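OR486 (Synthetic construct, PDB 4R80) is a de novo designed protein with no known biological function, built to take up the cystatin fold of one helix against an antiparallel beta sheet. Local coordinates at residues 7-11 against 61-66; 4-8 against 32-36. All blocks are in the same frame, centred on the assembly; numbering follows the deposited sequence.

Interaction 1: residues 7-11 against 61-66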
loop_
_atom_site.group_PDB
_atom_site.type_symbol
_atom_site.label_atom_id
_atom_site.label_comp_id
_atom_site.label_asym_id
_atom_site.label_seq_id
_atom_site.Cartn_x
_atom_site.Cartn_y
_atom_site.Cartn_z
ATOM N N GLU A 7 4.593 4.651 -12.220
ATOM C CA GLU A 7 4.922 3.455 -11.453
ATOM C C GLU A 7 4.465 3.572 -10.004
ATOM O O GLU A 7 4.055 2.585 -9.396
ATOM C CB GLU A 7 6.421 3.148 -11.525
ATOM C CG GLU A 7 6.914 2.760 -12.914
ATOM C CD GLU A 7 8.376 2.350 -12.919
ATOM O OE1 GLU A 7 9.007 2.382 -11.845
ATOM O OE2 GLU A 7 8.898 2.002 -13.998
ATOM N N LYS A 8 4.545 4.780 -9.452
ATOM C CA LYS A 8 4.055 5.027 -8.103
ATOM C C LYS A 8 2.539 4.893 -8.053
ATOM O O LYS A 8 1.981 4.420 -7.065
ATOM C CB LYS A 8 4.467 6.414 -7.602
ATOM C CG LYS A 8 5.943 6.571 -7.294
ATOM C CD LYS A 8 6.253 8.009 -6.914
ATOM C CE LYS A 8 7.572 8.119 -6.177
ATOM N NZ LYS A 8 7.881 9.528 -5.815
ATOM N N ARG A 9 1.878 5.321 -9.122
ATOM C CA ARG A 9 0.424 5.251 -9.196
ATOM C C ARG A 9 -0.077 3.808 -9.232
ATOM O O ARG A 9 -1.002 3.445 -8.503
ATOM C CB ARG A 9 -0.091 6.052 -10.396
ATOM C CG ARG A 9 -1.603 6.072 -10.537
ATOM C CD ARG A 9 -2.015 6.418 -11.959
ATOM N NE ARG A 9 -1.606 5.396 -12.915
ATOM C CZ ARG A 9 -2.296 4.289 -13.168
ATOM N NH1 ARG A 9 -3.433 4.051 -12.531
ATOM N NH2 ARG A 9 -1.845 3.416 -14.059
ATOM N N ARG A 10 0.543 2.989 -10.077
ATOM C CA ARG A 10 0.183 1.580 -10.189
ATOM C C ARG A 10 0.472 0.818 -8.894
ATOM O O ARG A 10 -0.352 0.029 -8.427
ATOM C CB ARG A 10 0.915 0.932 -11.368
ATOM C CG ARG A 10 0.469 1.433 -12.734
ATOM C CD ARG A 10 1.299 0.818 -13.860
ATOM N NE ARG A 10 1.217 -0.639 -13.901
ATOM C CZ ARG A 10 1.862 -1.396 -14.781
ATOM N NH1 ARG A 10 2.644 -0.844 -15.699
ATOM N NH2 ARG A 10 1.731 -2.716 -14.732
ATOM N N ALA A 11 1.643 1.067 -8.313
ATOM C CA ALA A 11 2.044 0.387 -7.085
ATOM C C ALA A 11 1.113 0.754 -5.942
ATOM O O ALA A 11 0.776 -0.093 -5.115
ATOM C CB ALA A 11 3.483 0.730 -6.726
ATOM N N LYS A 61 8.357 -4.177 -8.615
ATOM C CA LYS A 61 8.236 -4.164 -10.067
ATOM C C LYS A 61 9.167 -5.192 -10.701
ATOM O O LYS A 61 10.389 -5.071 -10.610
ATOM C CB LYS A 61 8.571 -2.772 -10.614
ATOM C CG LYS A 61 8.804 -2.726 -12.119
ATOM C CD LYS A 61 9.322 -1.359 -12.560
ATOM C CE LYS A 61 9.587 -1.310 -14.062
ATOM N NZ LYS A 61 8.363 -1.581 -14.860
ATOM N N GLN A 62 8.583 -6.198 -11.339
ATOM C CA GLN A 62 9.356 -7.240 -12.008
ATOM C C GLN A 62 8.999 -7.248 -13.487
ATOM O O GLN A 62 7.963 -7.783 -13.880
ATOM C CB GLN A 62 9.091 -8.610 -11.385
ATOM C CG GLN A 62 9.875 -9.750 -12.027
ATOM C CD GLN A 62 11.366 -9.683 -11.737
ATOM O OE1 GLN A 62 11.856 -10.325 -10.808
ATOM N NE2 GLN A 62 12.094 -8.911 -12.537
ATOM N N GLY A 63 9.859 -6.648 -14.304
ATOM C CA GLY A 63 9.556 -6.449 -15.708
ATOM C C GLY A 63 8.547 -5.324 -15.830
ATOM O O GLY A 63 8.917 -4.151 -15.863
ATOM N N ASN A 64 7.268 -5.679 -15.891
ATOM C CA ASN A 64 6.207 -4.679 -15.859
ATOM C C ASN A 64 5.017 -5.114 -15.008
ATOM O O ASN A 64 3.914 -4.582 -15.146
ATOM C CB ASN A 64 5.741 -4.313 -17.267
ATOM C CG ASN A 64 5.092 -2.945 -17.322
ATOM O OD1 ASN A 64 5.479 -2.034 -16.591
ATOM N ND2 ASN A 64 4.076 -2.805 -18.160
ATOM N N THR A 65 5.242 -6.086 -14.132
ATOM C CA THR A 65 4.216 -6.499 -13.185
ATOM C C THR A 65 4.517 -5.913 -11.814
ATOM O O THR A 65 5.669 -5.883 -11.382
ATOM C CB THR A 65 4.118 -8.031 -13.079
ATOM O OG1 THR A 65 5.433 -8.593 -12.999
ATOM C CG2 THR A 65 3.399 -8.603 -14.292
ATOM N N PHE A 66 3.479 -5.441 -11.135
ATOM C CA PHE A 66 3.634 -4.900 -9.792
ATOM C C PHE A 66 3.012 -5.833 -8.763
ATOM O O PHE A 66 1.791 -5.952 -8.670
ATOM C CB PHE A 66 3.016 -3.504 -9.701
ATOM C CG PHE A 66 3.829 -2.440 -10.382
ATOM C CD1 PHE A 66 3.652 -2.170 -11.729
ATOM C CD2 PHE A 66 4.773 -1.714 -9.676
ATOM C CE1 PHE A 66 4.402 -1.193 -12.359
ATOM C CE2 PHE A 66 5.524 -0.735 -10.299
ATOM C CZ PHE A 66 5.338 -0.475 -11.642
#
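The backbone O of N64 takes a hydrogen bond of 2.9 Å from NH2 of R10. The N-H...O angle is 131°, and the oxygen lies tilted from the guanidinium plane. NH1 of the same group reaches OD1 of N64 at 3.2 Å, a weak bond, with the amide nearly perpendicular to the guanidinium. The F66 ring lies against the R10 chain: its CE1 sits over the centre of one guanidinium face, 3.5 Å from CZ of R10, with the two planes 64° apart. R10 gets there by bending at chi3 (60°) after an extended start.

This is where the first turns of helix 4-22 lie on the beta hairpin 51-62/65-76 of the cystatin fold, close to the turn that joins its strands. On the helix side, CB of E7 packs 3.8 Å from CZ of F66, while CB of A11 touches CD2 at 4.0 Å; V59 adds to the same apolar patch. E7 then runs out extended to K61, where OE2 meets CE at 3.4 Å and makes only a long salt bridge to NZ. That ammonium has a closer partner within the hairpin, bonding to O of G63 at 2.8 Å.

Interaction 2: residues 4-8 against 32-36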
loop_
_atom_site.group_PDB
_atom_site.type_symbol
_atom_site.label_atom_id
_atom_site.label_comp_id
_atom_site.label_asym_id
_atom_site.label_seq_id
_atom_site.Cartn_x
_atom_site.Cartn_y
_atom_site.Cartn_z
ATOM N N GLU A 4 8.328 7.756 -13.549
ATOM C CA GLU A 4 8.326 7.704 -12.093
ATOM C C GLU A 4 6.931 7.781 -11.463
ATOM O O GLU A 4 6.619 7.023 -10.543
ATOM C CB GLU A 4 9.208 8.830 -11.540
ATOM C CG GLU A 4 9.280 8.892 -10.023
ATOM C CD GLU A 4 10.070 7.746 -9.424
ATOM O OE1 GLU A 4 10.899 7.145 -10.140
ATOM O OE2 GLU A 4 9.861 7.449 -8.231
ATOM N N GLU A 5 6.101 8.690 -11.959
ATOM C CA GLU A 5 4.764 8.895 -11.404
ATOM C C GLU A 5 3.787 7.791 -11.801
ATOM O O GLU A 5 2.863 7.463 -11.057
ATOM C CB GLU A 5 4.225 10.265 -11.829
ATOM C CG GLU A 5 2.856 10.603 -11.270
ATOM C CD GLU A 5 2.730 10.284 -9.794
ATOM O OE1 GLU A 5 3.600 10.717 -9.009
ATOM O OE2 GLU A 5 1.759 9.595 -9.417
ATOM N N GLU A 6 4.013 7.211 -12.973
ATOM C CA GLU A 6 3.173 6.144 -13.498
ATOM C C GLU A 6 3.366 4.867 -12.688
ATOM O O GLU A 6 2.427 4.098 -12.488
ATOM C CB GLU A 6 3.556 5.901 -14.956
ATOM C CG GLU A 6 2.577 5.119 -15.806
ATOM C CD GLU A 6 2.767 3.616 -15.716
ATOM O OE1 GLU A 6 3.821 3.159 -15.225
ATOM O OE2 GLU A 6 1.869 2.887 -16.186
ATOM N N GLU A 7 4.593 4.651 -12.220
ATOM C CA GLU A 7 4.922 3.455 -11.453
ATOM C C GLU A 7 4.465 3.572 -10.004
ATOM O O GLU A 7 4.055 2.585 -9.396
ATOM C CB GLU A 7 6.421 3.148 -11.525
ATOM C CG GLU A 7 6.914 2.760 -12.914
ATOM C CD GLU A 7 8.376 2.350 -12.919
ATOM O OE1 GLU A 7 9.007 2.382 -11.845
ATOM O OE2 GLU A 7 8.898 2.002 -13.998
ATOM N N LYS A 8 4.545 4.780 -9.452
ATOM C CA LYS A 8 4.055 5.027 -8.103
ATOM C C LYS A 8 2.539 4.893 -8.053
ATOM O O LYS A 8 1.981 4.420 -7.065
ATOM C CB LYS A 8 4.467 6.414 -7.602
ATOM C CG LYS A 8 5.943 6.571 -7.294
ATOM C CD LYS A 8 6.253 8.009 -6.914
ATOM C CE LYS A 8 7.572 8.119 -6.177
ATOM N NZ LYS A 8 7.881 9.528 -5.815
ATOM N N ARG A 32 1.560 8.008 2.050
ATOM C CA ARG A 32 2.839 8.242 1.392
ATOM C C ARG A 32 3.233 7.105 0.461
ATOM O O ARG A 32 3.055 5.929 0.779
ATOM C CB ARG A 32 3.947 8.503 2.415
ATOM C CG ARG A 32 5.130 9.271 1.844
ATOM C CD ARG A 32 6.180 9.554 2.903
ATOM N NE ARG A 32 7.164 8.482 3.005
ATOM C CZ ARG A 32 8.323 8.471 2.355
ATOM N NH1 ARG A 32 8.645 9.478 1.554
ATOM N NH2 ARG A 32 9.161 7.456 2.505
ATOM N N VAL A 33 3.765 7.473 -0.698
ATOM C CA VAL A 33 4.301 6.507 -1.640
ATOM C C VAL A 33 5.761 6.844 -1.900
ATOM O O VAL A 33 6.096 7.979 -2.236
ATOM C CB VAL A 33 3.523 6.525 -2.969
ATOM C CG1 VAL A 33 4.113 5.522 -3.945
ATOM C CG2 VAL A 33 2.048 6.237 -2.723
ATOM N N GLN A 34 6.630 5.853 -1.740
ATOM C CA GLN A 34 8.062 6.062 -1.902
ATOM C C GLN A 34 8.692 4.968 -2.751
ATOM O O GLN A 34 8.428 3.783 -2.553
ATOM C CB GLN A 34 8.758 6.123 -0.544
ATOM C CG GLN A 34 10.259 6.339 -0.644
ATOM C CD GLN A 34 11.019 5.673 0.481
ATOM O OE1 GLN A 34 10.467 5.413 1.549
ATOM N NE2 GLN A 34 12.292 5.380 0.245
ATOM N N LYS A 35 9.535 5.374 -3.693
ATOM C CA LYS A 35 10.160 4.437 -4.614
ATOM C C LYS A 35 11.661 4.337 -4.376
ATOM O O LYS A 35 12.351 5.347 -4.244
ATOM C CB LYS A 35 9.890 4.847 -6.060
ATOM C CG LYS A 35 10.477 3.898 -7.088
ATOM C CD LYS A 35 10.131 4.338 -8.496
ATOM C CE LYS A 35 10.695 3.382 -9.521
ATOM N NZ LYS A 35 12.181 3.457 -9.590
ATOM N N GLN A 36 12.150 3.104 -4.325
ATOM C CA GLN A 36 13.571 2.830 -4.167
ATOM C C GLN A 36 13.969 1.715 -5.129
ATOM O O GLN A 36 13.830 0.535 -4.815
ATOM C CB GLN A 36 13.874 2.414 -2.727
ATOM C CG GLN A 36 15.346 2.171 -2.442
ATOM C CD GLN A 36 15.580 1.513 -1.097
ATOM O OE1 GLN A 36 14.639 1.088 -0.427
ATOM N NE2 GLN A 36 16.843 1.424 -0.694
HETATM O O HOH W 1 5.861 10.203 -3.507
#
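A salt-bridge network of E4, K8 and K35 ties the first turn of helix 4-22 to the end of strand 28-36, an outermost strand of the sheet. Its ion pairs are long, and much of the contact is made by the carbon chain of K35. OE2 of E4 lies 3.1 Å from CD of K35, whereas OE1 comes no nearer than 3.9 Å to NZ. E4 folds over at chi2 (71°), which turns its carboxylate from the flank of the helix toward the lysine chain. From the next turn of the helix, OE1 of E7 approaches CE of K35 at 3.0 Å. K35 stretches straight from the strand as far as CE and bends at chi4, and its NZ finds its hydrogen bond on the backbone O of G37, just past the strand. The two carboxylates nearby would probably still favour the charged lysine.

In the cystatin fold the helix lies across one face of the antiparallel sheet, and here the axes of the short helix and strand segments approach to 9.4 Å, with 119° between their N-to-C directions. V33 and K35, two residues apart, both direct their side chains at the helix from that face, and both also touch I40 on the adjoining strand. CG1 of V33 packs against CB of K8 at 3.8 Å, the two side chains running past one another in opposite directions. K8 continues extended across the strand direction and meets the K35 side chain at about a right angle, with CE of K8 4.0 Å from CB of K35. NZ of K8 makes a long ion pair with OE2 of E4 and donates to a water at 3.1 Å; the water in turn donates to O of V33, bridging the lysine to the strand backbone.

Interactions 1 and 2 both start from the first turns of helix 4-22 and diverge to opposite margins of the sheet: one goes to the turn of the hairpin 51-62/65-76 and the start of the outermost strand 65-76, the other to the outermost strand 28-36. Their centres are about 9 Å apart. E7 belongs to both: its two carboxylate oxygens face different lysines, OE2 toward K61 and OE1 toward K35, so one buried acid lies between the two contacts. K8 and R10 divide the work, K8 serving residues 32-36 and R10 serving residues 61-66. P2, ahead of the helix, touches E7, K61 and N64, adding the N-terminal segment to the side of interaction 1.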